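Local coordinates for protein glucosidase (Croceicoccus marinus, PDB 5Z3K) that probably hydrolyses O-glycosidic bonds as a family 39 beta-glucosidase built on a TIM barrel, at residues L63-S77 / Q118-V130. Residues are numbered along the deposited sequence; the frame is centred on the assembly and turned at random.
Sequences LDTIDNPTSLFPDWS and QPARDLAKYEQVV. With GOL (glycerol), chain C.
Val129 sets its CG2 methyl squarely over the Phe73 ring, 3.6 Å from the centroid and only 7° off the normal, a CH-pi contact. The same CG2 lies 3.8 Å from Trp76 CZ3, while CG1 packs against Leu63 CD1, so both branches of the valine are used. Leu63 CD2 reaches Tyr126 CE1 at 3.5 Å and also meets Val130 CG2; with CG anti to the backbone N (chi1 176°), the two methyls are carried to the helix. Polar bonds flank this apolar patch. Lys125, fully extended, donates from NZ to Trp76 O over 2.6 Å, from above the carbonyl plane, and also bonds Ala78 O. Thr65 OG1 donates to Gln118 O at 2.7 Å, likewise from above the plane of the Gln118 carbonyl. The Trp76 indole is sandwiched between Phe73 CD2 and a glycerol, probably from the crystallisation liquor, whose O1 bridges Thr65 O and Arg121 N. The indole's rotation is restrained by Trp76 NE1 donating to Asp64 O, which lies 5° out of the ring plane. Replacing Trp76 with an alanine would probably open a gap beside Val129 CG2 and Tyr126 CD1, leaving the valine only its Phe73 face of the two rings, and deprive Asp64 O of this donor. Further out, Asp122 N-caps helix 123-138 through Lys125 N. The loop following barrel strand 53-55 is thus joined to the helix following strand 104-109 by apolar packing, with short bonds to backbone carbonyls on its flanks and no salt bridge between the segments.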
# COMPACT_ATOMS: atom_id res chain seq x y z
N LEU A 63 12.97 -2.10 -16.06
CA LEU A 63 13.45 -1.66 -17.37
C LEU A 63 14.84 -1.09 -17.12
O LEU A 63 15.00 0.11 -16.88
CB LEU A 63 12.51 -0.64 -18.00
CG LEU A 63 13.03 -0.10 -19.34
CD1 LEU A 63 13.32 -1.25 -20.28
CD2 LEU A 63 12.07 0.90 -19.97
N ASP A 64 15.85 -1.96 -17.13
CA ASP A 64 17.20 -1.50 -16.82
C ASP A 64 17.73 -0.63 -17.96
O ASP A 64 17.35 -0.79 -19.12
CB ASP A 64 18.13 -2.68 -16.56
CG ASP A 64 19.29 -2.32 -15.62
OD1 ASP A 64 19.27 -1.22 -15.03
OD2 ASP A 64 20.21 -3.14 -15.44
N THR A 65 18.57 0.34 -17.60
CA THR A 65 19.08 1.31 -18.55
C THR A 65 20.43 0.92 -19.12
O THR A 65 20.99 1.66 -19.92
CB THR A 65 19.16 2.70 -17.89
OG1 THR A 65 19.79 2.59 -16.62
CG2 THR A 65 17.77 3.28 -17.72
N ILE A 66 20.98 -0.21 -18.70
CA ILE A 66 22.09 -0.86 -19.38
C ILE A 66 21.63 -2.27 -19.73
O ILE A 66 20.56 -2.72 -19.33
CB ILE A 66 23.37 -0.88 -18.54
CG1 ILE A 66 23.13 -1.67 -17.24
CG2 ILE A 66 23.85 0.55 -18.24
CD1 ILE A 66 24.29 -1.66 -16.28
N ASP A 67 22.46 -2.98 -20.49
CA ASP A 67 22.15 -4.37 -20.82
C ASP A 67 22.19 -5.21 -19.55
O ASP A 67 23.07 -5.05 -18.71
CB ASP A 67 23.15 -4.93 -21.85
CG ASP A 67 22.98 -4.31 -23.24
OD1 ASP A 67 22.21 -3.34 -23.39
OD2 ASP A 67 23.64 -4.81 -24.18
N ASN A 68 21.22 -6.12 -19.44
CA ASN A 68 20.99 -6.93 -18.24
C ASN A 68 20.03 -8.05 -18.62
O ASN A 68 18.93 -7.77 -19.13
CB ASN A 68 20.44 -6.05 -17.11
CG ASN A 68 20.18 -6.82 -15.82
OD1 ASN A 68 20.21 -8.05 -15.78
ND2 ASN A 68 19.88 -6.08 -14.75
N PRO A 69 20.40 -9.32 -18.42
CA PRO A 69 19.51 -10.42 -18.85
C PRO A 69 18.13 -10.38 -18.24
O PRO A 69 17.15 -10.76 -18.90
CB PRO A 69 20.29 -11.67 -18.41
CG PRO A 69 21.71 -11.26 -18.48
CD PRO A 69 21.74 -9.80 -18.05
N THR A 70 18.00 -9.95 -16.98
CA THR A 70 16.71 -9.97 -16.31
C THR A 70 15.84 -8.76 -16.64
O THR A 70 14.68 -8.72 -16.21
CB THR A 70 16.90 -10.05 -14.79
OG1 THR A 70 17.60 -8.88 -14.34
CG2 THR A 70 17.69 -11.29 -14.41
N SER A 71 16.38 -7.78 -17.36
CA SER A 71 15.64 -6.57 -17.69
C SER A 71 14.55 -6.86 -18.71
O SER A 71 14.63 -7.82 -19.48
CB SER A 71 16.61 -5.51 -18.24
OG SER A 71 15.93 -4.36 -18.74
N LEU A 72 13.53 -6.00 -18.73
CA LEU A 72 12.43 -6.14 -19.68
C LEU A 72 12.90 -5.97 -21.12
O LEU A 72 12.26 -6.48 -22.04
CB LEU A 72 11.33 -5.11 -19.38
CG LEU A 72 10.48 -5.29 -18.11
CD1 LEU A 72 9.83 -3.95 -17.76
CD2 LEU A 72 9.42 -6.33 -18.33
N PHE A 73 13.98 -5.22 -21.32
CA PHE A 73 14.61 -5.05 -22.63
C PHE A 73 16.08 -5.36 -22.43
O PHE A 73 16.89 -4.46 -22.17
CB PHE A 73 14.38 -3.64 -23.18
CG PHE A 73 14.53 -3.54 -24.67
CD1 PHE A 73 13.51 -3.97 -25.51
CD2 PHE A 73 15.68 -3.00 -25.23
CE1 PHE A 73 13.63 -3.87 -26.89
CE2 PHE A 73 15.81 -2.89 -26.60
CZ PHE A 73 14.79 -3.33 -27.43
N PRO A 74 16.47 -6.64 -22.50
CA PRO A 74 17.80 -7.03 -21.99
C PRO A 74 18.96 -6.55 -22.83
O PRO A 74 20.07 -6.43 -22.29
CB PRO A 74 17.73 -8.56 -21.96
CG PRO A 74 16.61 -8.92 -22.86
CD PRO A 74 15.64 -7.79 -22.84
N ASP A 75 18.76 -6.29 -24.12
CA ASP A 75 19.83 -5.91 -25.04
C ASP A 75 19.41 -4.63 -25.74
O ASP A 75 18.56 -4.65 -26.63
CB ASP A 75 20.08 -7.03 -26.06
CG ASP A 75 21.17 -6.71 -27.07
OD1 ASP A 75 21.52 -5.53 -27.26
OD2 ASP A 75 21.66 -7.67 -27.70
N TRP A 76 20.04 -3.51 -25.37
CA TRP A 76 19.60 -2.23 -25.91
C TRP A 76 20.01 -2.01 -27.36
O TRP A 76 19.61 -1.00 -27.95
CB TRP A 76 20.11 -1.10 -25.02
CG TRP A 76 19.23 -0.92 -23.81
CD1 TRP A 76 19.49 -1.33 -22.53
CD2 TRP A 76 17.94 -0.30 -23.78
NE1 TRP A 76 18.44 -1.01 -21.70
CE2 TRP A 76 17.47 -0.37 -22.44
CE3 TRP A 76 17.14 0.31 -24.74
CZ2 TRP A 76 16.24 0.15 -22.06
CZ3 TRP A 76 15.91 0.83 -24.36
CH2 TRP A 76 15.47 0.75 -23.02
N SER A 77 20.75 -2.93 -27.97
CA SER A 77 21.01 -2.84 -29.40
C SER A 77 19.94 -3.53 -30.24
O SER A 77 19.95 -3.41 -31.47
CB SER A 77 22.38 -3.45 -29.73
OG SER A 77 22.37 -4.86 -29.55
N GLN A 118 21.74 4.34 -13.51
CA GLN A 118 22.10 5.33 -14.52
C GLN A 118 20.85 5.77 -15.28
O GLN A 118 19.91 5.00 -15.46
CB GLN A 118 23.12 4.76 -15.49
CG GLN A 118 24.46 4.42 -14.86
CD GLN A 118 25.42 3.80 -15.86
OE1 GLN A 118 25.38 4.12 -17.05
NE2 GLN A 118 26.27 2.91 -15.38
N PRO A 119 20.83 7.02 -15.76
CA PRO A 119 19.73 7.45 -16.64
C PRO A 119 19.83 6.79 -18.01
O PRO A 119 20.81 6.12 -18.35
CB PRO A 119 19.94 8.97 -16.73
CG PRO A 119 21.43 9.14 -16.53
CD PRO A 119 21.85 8.07 -15.58
N ALA A 120 18.78 6.99 -18.80
CA ALA A 120 18.75 6.45 -20.16
C ALA A 120 19.80 7.12 -21.03
O ALA A 120 19.96 8.34 -21.01
CB ALA A 120 17.37 6.64 -20.78
N ARG A 121 20.51 6.30 -21.81
CA ARG A 121 21.50 6.73 -22.80
C ARG A 121 20.84 7.29 -24.06
O ARG A 121 21.33 8.26 -24.65
CB ARG A 121 22.38 5.55 -23.20
CG ARG A 121 23.81 5.57 -22.70
CD ARG A 121 24.71 4.83 -23.70
NE ARG A 121 24.29 3.44 -23.93
CZ ARG A 121 23.77 3.00 -25.07
NH1 ARG A 121 23.60 3.82 -26.08
NH2 ARG A 121 23.42 1.72 -25.20
N ASP A 122 19.76 6.66 -24.51
CA ASP A 122 19.12 6.96 -25.78
C ASP A 122 17.64 7.17 -25.48
O ASP A 122 16.87 6.20 -25.41
CB ASP A 122 19.34 5.83 -26.79
CG ASP A 122 18.64 6.06 -28.13
OD1 ASP A 122 17.76 6.93 -28.22
OD2 ASP A 122 18.99 5.35 -29.10
N LEU A 123 17.25 8.43 -25.33
CA LEU A 123 15.91 8.73 -24.82
C LEU A 123 14.84 8.35 -25.83
O LEU A 123 13.76 7.87 -25.46
CB LEU A 123 15.82 10.22 -24.45
CG LEU A 123 14.64 10.66 -23.58
CD1 LEU A 123 14.70 9.99 -22.22
CD2 LEU A 123 14.60 12.19 -23.44
N ALA A 124 15.12 8.54 -27.12
CA ALA A 124 14.15 8.17 -28.15
C ALA A 124 13.88 6.67 -28.14
O ALA A 124 12.71 6.25 -28.23
CB ALA A 124 14.65 8.63 -29.53
N LYS A 125 14.92 5.84 -28.02
CA LYS A 125 14.70 4.40 -27.97
C LYS A 125 14.07 3.98 -26.65
O LYS A 125 13.21 3.09 -26.62
CB LYS A 125 16.02 3.65 -28.21
CG LYS A 125 15.84 2.14 -28.48
CD LYS A 125 17.16 1.47 -28.84
CE LYS A 125 16.92 0.14 -29.53
NZ LYS A 125 18.17 -0.46 -30.09
N TYR A 126 14.49 4.59 -25.54
CA TYR A 126 13.84 4.35 -24.26
C TYR A 126 12.33 4.55 -24.37
O TYR A 126 11.53 3.71 -23.93
CB TYR A 126 14.46 5.27 -23.20
CG TYR A 126 13.97 5.04 -21.78
CD1 TYR A 126 14.51 4.02 -21.00
CD2 TYR A 126 12.99 5.85 -21.23
CE1 TYR A 126 14.06 3.81 -19.68
CE2 TYR A 126 12.54 5.65 -19.92
CZ TYR A 126 13.09 4.63 -19.16
OH TYR A 126 12.64 4.42 -17.87
N GLU A 127 11.92 5.65 -25.01
CA GLU A 127 10.50 5.95 -25.14
C GLU A 127 9.77 4.89 -25.97
O GLU A 127 8.66 4.47 -25.62
CB GLU A 127 10.32 7.35 -25.74
CG GLU A 127 8.88 7.81 -25.89
CD GLU A 127 8.75 9.27 -26.30
OE1 GLU A 127 9.77 10.00 -26.24
OE2 GLU A 127 7.64 9.70 -26.66
N GLN A 128 10.37 4.45 -27.05
CA GLN A 128 9.77 3.43 -27.85
C GLN A 128 9.60 2.12 -27.05
O GLN A 128 8.61 1.50 -27.12
CB GLN A 128 10.63 3.11 -29.07
CG GLN A 128 10.79 4.18 -30.10
CD GLN A 128 11.63 3.66 -31.28
OE1 GLN A 128 12.83 3.74 -31.28
NE2 GLN A 128 10.98 3.03 -32.23
N VAL A 129 10.59 1.79 -26.27
CA VAL A 129 10.54 0.53 -25.53
C VAL A 129 9.50 0.62 -24.42
O VAL A 129 8.75 -0.34 -24.19
CB VAL A 129 11.95 0.18 -25.01
CG1 VAL A 129 11.89 -0.88 -23.93
CG2 VAL A 129 12.80 -0.31 -26.18
N VAL A 130 9.37 1.79 -23.77
CA VAL A 130 8.32 1.95 -22.77
C VAL A 130 6.95 1.82 -23.41
O VAL A 130 6.04 1.18 -22.85
CB VAL A 130 8.45 3.30 -22.04
CG1 VAL A 130 7.21 3.55 -21.14
CG2 VAL A 130 9.73 3.35 -21.21
C1 GOL C . 18.91 2.98 -21.94
O1 GOL C . 20.09 3.65 -21.59
C2 GOL C . 18.55 3.42 -23.39
O2 GOL C . 18.32 4.79 -23.48
C3 GOL C . 19.77 2.97 -24.27
O3 GOL C . 19.25 2.63 -25.53
O HOH W 1 13.72 2.59 -16.40
O HOH W 2 21.01 1.79 -27.50